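Local atomic coordinates of nucleotide-binding protein, universal stress protein UspA family (Lactobacillus plantarum, PDB entry 3S3T), a protein that binds ATP as a member of the universal stress protein family, though its precise cellular role remains unknown. Residues L39-D44 / H97-Y102. Numbering follows the deposited sequence.
Sequences LYVVDD and HTIEDY. With ATP (adenosine-5'-triphosphate), chain I.
The adenine end of the ATP pocket is built where strand 35-43 of the parallel sheet meets helix 95-105, with L39 and V41 on the strand facing T98, I99 and Y102 on the helix. V41 faces both the helix and the base. Its backbone pairs with N1 and N6 of the adenine: V41 N donates to ATP N1 (3.0 Å, 164° at the hydrogen), while ATP N6 donates to V41 O almost straight, at 2.8 Å. A main-chain pair of this kind recognises adenine without a polar side chain, leaving a branched apolar residue to pack against the helix. V41 CG1, anti to the backbone N (chi1 -169°), comes within 3.8 Å of T98 OG1, and V41 CG2 lies 3.9 Å from T98 CG2. Threonine suits this place because both its branches lie against V41, while I94 O, just ahead of helix 95-105, hydrogen-bonds its hydroxyl. The surroundings are those of the universal stress protein domain, an alpha/beta fold of the HUP clan with strand order 3-2-1-4-5; the axes of residues 39-43 and 97-102 come within 9.4 Å, their N-to-C directions at 139°. Alternate strand residues look to this side, so L39 joins V41, and L39 CD2 reaches Y102 CG at 4.1 Å, approaching the ring obliquely. L39 CD2 is also 4.2 Å from I99 CG1. I99 CD1 sits over the flat face of the adenine, 3.8 Å from ATP N3, an apolar cover well suited to an aliphatic chain. Tyrosine fits its place because the Y102 ring packs against L39 while its hydroxyl is hydrogen-bonded to E89 on neighbouring strand 87-93.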
ATOM      1  N   LEU A  39      -2.451  14.348 -19.503  1.00 21.87           N
ATOM      2  CA  LEU A  39      -1.664  13.235 -20.039  1.00 21.58           C
ATOM      3  C   LEU A  39      -2.500  11.958 -20.012  1.00 21.58           C
ATOM      4  O   LEU A  39      -2.909  11.536 -18.945  1.00 21.79           O
ATOM      5  CB  LEU A  39      -0.404  13.018 -19.212  1.00 21.13           C
ATOM      6  CG  LEU A  39       0.415  11.727 -19.424  1.00 20.37           C
ATOM      7  CD1 LEU A  39       1.028  11.615 -20.899  1.00 19.87           C
ATOM      8  CD2 LEU A  39       1.491  11.668 -18.405  1.00 23.35           C
ATOM      9  N   TYR A  40      -2.771  11.375 -21.176  1.00 20.19           N
ATOM     10  CA  TYR A  40      -3.362  10.023 -21.250  1.00 20.73           C
ATOM     11  C   TYR A  40      -2.298   9.016 -21.641  1.00 20.43           C
ATOM     12  O   TYR A  40      -1.633   9.170 -22.677  1.00 21.93           O
ATOM     13  CB  TYR A  40      -4.484  10.010 -22.294  1.00 22.43           C
ATOM     14  CG  TYR A  40      -5.283   8.718 -22.372  1.00 23.35           C
ATOM     15  CD1 TYR A  40      -4.757   7.567 -22.963  1.00 22.49           C
ATOM     16  CD2 TYR A  40      -6.587   8.651 -21.866  1.00 24.19           C
ATOM     17  CE1 TYR A  40      -5.492   6.382 -22.998  1.00 21.65           C
ATOM     18  CE2 TYR A  40      -7.347   7.470 -21.951  1.00 21.47           C
ATOM     19  CZ  TYR A  40      -6.809   6.366 -22.487  1.00 23.40           C
ATOM     20  OH  TYR A  40      -7.590   5.248 -22.534  1.00 21.69           O
ATOM     21  N   VAL A  41      -2.131   7.968 -20.843  1.00 20.45           N
ATOM     22  CA  VAL A  41      -1.197   6.913 -21.199  1.00 19.48           C
ATOM     23  C   VAL A  41      -1.889   5.682 -21.768  1.00 20.36           C
ATOM     24  O   VAL A  41      -2.712   5.052 -21.103  1.00 17.79           O
ATOM     25  CB  VAL A  41      -0.298   6.504 -20.018  1.00 19.97           C
ATOM     26  CG1 VAL A  41       0.856   5.565 -20.533  1.00 19.31           C
ATOM     27  CG2 VAL A  41       0.320   7.733 -19.367  1.00 20.02           C
ATOM     28  N   VAL A  42      -1.529   5.339 -23.011  1.00 21.06           N
ATOM     29  CA  VAL A  42      -2.021   4.120 -23.661  1.00 22.40           C
ATOM     30  C   VAL A  42      -1.182   2.935 -23.152  1.00 22.50           C
ATOM     31  O   VAL A  42       0.023   2.816 -23.451  1.00 22.78           O
ATOM     32  CB  VAL A  42      -1.904   4.206 -25.201  1.00 22.90           C
ATOM     33  CG1 VAL A  42      -2.398   2.938 -25.847  1.00 24.36           C
ATOM     34  CG2 VAL A  42      -2.612   5.416 -25.773  1.00 22.99           C
ATOM     35  N   ASP A  43      -1.806   2.033 -22.408  1.00 21.81           N
ATOM     36  CA  ASP A  43      -1.057   0.926 -21.817  1.00 22.15           C
ATOM     37  C   ASP A  43      -0.696  -0.062 -22.909  1.00 23.68           C
ATOM     38  O   ASP A  43      -1.570  -0.720 -23.464  1.00 23.56           O
ATOM     39  CB  ASP A  43      -1.890   0.226 -20.744  1.00 22.39           C
ATOM     40  CG  ASP A  43      -1.090  -0.796 -19.952  1.00 22.23           C
ATOM     41  OD1 ASP A  43      -0.077  -1.337 -20.425  1.00 22.51           O
ATOM     42  OD2 ASP A  43      -1.498  -1.037 -18.819  1.00 24.55           O
ATOM     43  N   ASP A  44       0.591  -0.186 -23.178  1.00 23.97           N
ATOM     44  CA  ASP A  44       1.098  -1.033 -24.227  1.00 26.84           C
ATOM     45  C   ASP A  44       1.761  -2.315 -23.701  1.00 26.84           C
ATOM     46  O   ASP A  44       2.533  -2.926 -24.422  1.00 27.54           O
ATOM     47  CB  ASP A  44       2.076  -0.248 -25.123  1.00 28.54           C
ATOM     48  CG  ASP A  44       3.355   0.162 -24.422  1.00 30.76           C
ATOM     49  OD1 ASP A  44       3.560  -0.147 -23.222  1.00 30.82           O
ATOM     50  OD2 ASP A  44       4.186   0.796 -25.117  1.00 42.23           O
ATOM     51  N   HIS A  97       4.236   4.147 -14.325  1.00 21.04           N
ATOM     52  CA  HIS A  97       5.631   4.447 -14.637  1.00 21.44           C
ATOM     53  C   HIS A  97       5.764   5.692 -15.483  1.00 21.41           C
ATOM     54  O   HIS A  97       6.637   6.518 -15.228  1.00 21.13           O
ATOM     55  CB  HIS A  97       6.299   3.317 -15.402  1.00 22.60           C
ATOM     56  CG  HIS A  97       6.256   1.989 -14.702  1.00 22.38           C
ATOM     57  ND1 HIS A  97       6.723   0.832 -15.290  1.00 24.54           N
ATOM     58  CD2 HIS A  97       5.806   1.631 -13.479  1.00 23.91           C
ATOM     59  CE1 HIS A  97       6.554  -0.183 -14.459  1.00 25.75           C
ATOM     60  NE2 HIS A  97       5.992   0.271 -13.356  1.00 23.97           N
ATOM     61  N   THR A  98       4.898   5.807 -16.496  1.00 20.53           N
ATOM     62  CA  THR A  98       4.984   6.891 -17.440  1.00 21.82           C
ATOM     63  C   THR A  98       4.684   8.230 -16.781  1.00 20.24           C
ATOM     64  O   THR A  98       5.296   9.241 -17.122  1.00 21.80           O
ATOM     65  CB  THR A  98       4.059   6.629 -18.663  1.00 22.11           C
ATOM     66  OG1 THR A  98       4.435   5.380 -19.279  1.00 21.55           O
ATOM     67  CG2 THR A  98       4.157   7.770 -19.693  1.00 21.88           C
ATOM     68  N   ILE A  99       3.716   8.233 -15.883  1.00 20.23           N
ATOM     69  CA  ILE A  99       3.331   9.411 -15.128  1.00 19.98           C
ATOM     70  C   ILE A  99       4.497   9.852 -14.228  1.00 20.24           C
ATOM     71  O   ILE A  99       4.900  11.013 -14.235  1.00 19.94           O
ATOM     72  CB  ILE A  99       2.043   9.130 -14.274  1.00 20.29           C
ATOM     73  CG1 ILE A  99       0.801   8.992 -15.181  1.00 19.67           C
ATOM     74  CG2 ILE A  99       1.854  10.265 -13.238  1.00 16.77           C
ATOM     75  CD1 ILE A  99      -0.401   8.313 -14.504  1.00 19.63           C
ATOM     76  N   GLU A 100       5.066   8.908 -13.494  1.00 20.74           N
ATOM     77  CA  GLU A 100       6.264   9.190 -12.683  1.00 20.43           C
ATOM     78  C   GLU A 100       7.374   9.783 -13.560  1.00 20.64           C
ATOM     79  O   GLU A 100       7.980  10.830 -13.206  1.00 20.31           O
ATOM     80  CB  GLU A 100       6.760   7.887 -12.017  1.00 20.73           C
ATOM     81  CG  GLU A 100       8.078   7.979 -11.306  1.00 21.70           C
ATOM     82  CD  GLU A 100       8.575   6.645 -10.771  1.00 21.89           C
ATOM     83  OE1 GLU A 100       8.095   5.588 -11.161  1.00 25.36           O
ATOM     84  OE2 GLU A 100       9.496   6.673  -9.966  1.00 22.01           O
ATOM     85  N   ASP A 101       7.642   9.122 -14.688  1.00 21.90           N
ATOM     86  CA  ASP A 101       8.755   9.501 -15.538  1.00 23.31           C
ATOM     87  C   ASP A 101       8.486  10.893 -16.101  1.00 23.02           C
ATOM     88  O   ASP A 101       9.409  11.692 -16.270  1.00 23.62           O
ATOM     89  CB  ASP A 101       8.958   8.492 -16.675  1.00 23.81           C
ATOM     90  CG  ASP A 101       9.585   7.193 -16.193  1.00 26.42           C
ATOM     91  OD1 ASP A 101      10.076   7.119 -15.036  1.00 27.25           O
ATOM     92  OD2 ASP A 101       9.589   6.238 -16.971  1.00 29.79           O
ATOM     93  N   TYR A 102       7.228  11.166 -16.416  1.00 22.46           N
ATOM     94  CA  TYR A 102       6.864  12.422 -16.999  1.00 23.28           C
ATOM     95  C   TYR A 102       7.172  13.550 -16.004  1.00 23.90           C
ATOM     96  O   TYR A 102       7.740  14.571 -16.383  1.00 23.95           O
ATOM     97  CB  TYR A 102       5.381  12.445 -17.401  1.00 22.58           C
ATOM     98  CG  TYR A 102       5.050  13.606 -18.318  1.00 25.27           C
ATOM     99  CD1 TYR A 102       5.041  13.448 -19.692  1.00 26.14           C
ATOM    100  CD2 TYR A 102       4.760  14.870 -17.802  1.00 24.62           C
ATOM    101  CE1 TYR A 102       4.750  14.502 -20.537  1.00 27.02           C
ATOM    102  CE2 TYR A 102       4.472  15.932 -18.644  1.00 28.73           C
ATOM    103  CZ  TYR A 102       4.481  15.741 -20.016  1.00 28.96           C
ATOM    104  OH  TYR A 102       4.202  16.803 -20.844  1.00 33.57           O
TER
HETATM  105  PG  ATP I 501      -6.566  -0.320 -10.654  1.00 23.61           P
HETATM  106  O1G ATP I 501      -5.941   0.021 -11.987  1.00 21.33           O
HETATM  107  O2G ATP I 501      -7.354  -1.593 -10.704  1.00 23.27           O
HETATM  108  O3G ATP I 501      -5.622  -0.350  -9.459  1.00 24.20           O
HETATM  109  PB  ATP I 501      -8.476   1.847 -11.173  1.00 21.06           P
HETATM  110  O1B ATP I 501      -9.877   1.959 -10.643  1.00 18.77           O
HETATM  111  O2B ATP I 501      -8.288   1.612 -12.633  1.00 21.89           O
HETATM  112  O3B ATP I 501      -7.727   0.743 -10.293  1.00 19.29           O
HETATM  113  PA  ATP I 501      -6.362   3.841 -11.190  1.00 17.99           P
HETATM  114  O1A ATP I 501      -5.797   3.165 -12.401  1.00 18.16           O
HETATM  115  O2A ATP I 501      -5.440   3.964 -10.047  1.00 16.51           O
HETATM  116  O3A ATP I 501      -7.721   3.195 -10.682  1.00 22.37           O
HETATM  117  O5' ATP I 501      -6.820   5.333 -11.700  1.00 17.23           O
HETATM  118  C5' ATP I 501      -6.788   6.418 -10.774  1.00 18.05           C
HETATM  119  C4' ATP I 501      -6.421   7.717 -11.498  1.00 18.41           C
HETATM  120  O4' ATP I 501      -5.153   7.462 -12.089  1.00 19.63           O
HETATM  121  C3' ATP I 501      -7.342   8.069 -12.656  1.00 17.59           C
HETATM  122  O3' ATP I 501      -8.502   8.772 -12.243  1.00 18.15           O
HETATM  123  C2' ATP I 501      -6.374   8.850 -13.510  1.00 20.13           C
HETATM  124  O2' ATP I 501      -6.279  10.150 -12.945  1.00 20.29           O
HETATM  125  C1' ATP I 501      -5.053   8.112 -13.347  1.00 18.20           C
HETATM  126  N9  ATP I 501      -4.827   7.148 -14.422  1.00 20.85           N
HETATM  127  C8  ATP I 501      -5.159   5.820 -14.432  1.00 19.45           C
HETATM  128  N7  ATP I 501      -4.822   5.249 -15.612  1.00 17.14           N
HETATM  129  C5  ATP I 501      -4.274   6.222 -16.348  1.00 18.68           C
HETATM  130  C6  ATP I 501      -3.730   6.302 -17.699  1.00 20.96           C
HETATM  131  N6  ATP I 501      -3.715   5.185 -18.455  1.00 21.14           N
HETATM  132  N1  ATP I 501      -3.241   7.514 -18.141  1.00 19.20           N
HETATM  133  C2  ATP I 501      -3.285   8.591 -17.340  1.00 21.04           C
HETATM  134  N3  ATP I 501      -3.807   8.613 -16.105  1.00 15.95           N
HETATM  135  C4  ATP I 501      -4.290   7.465 -15.581  1.00 17.54           C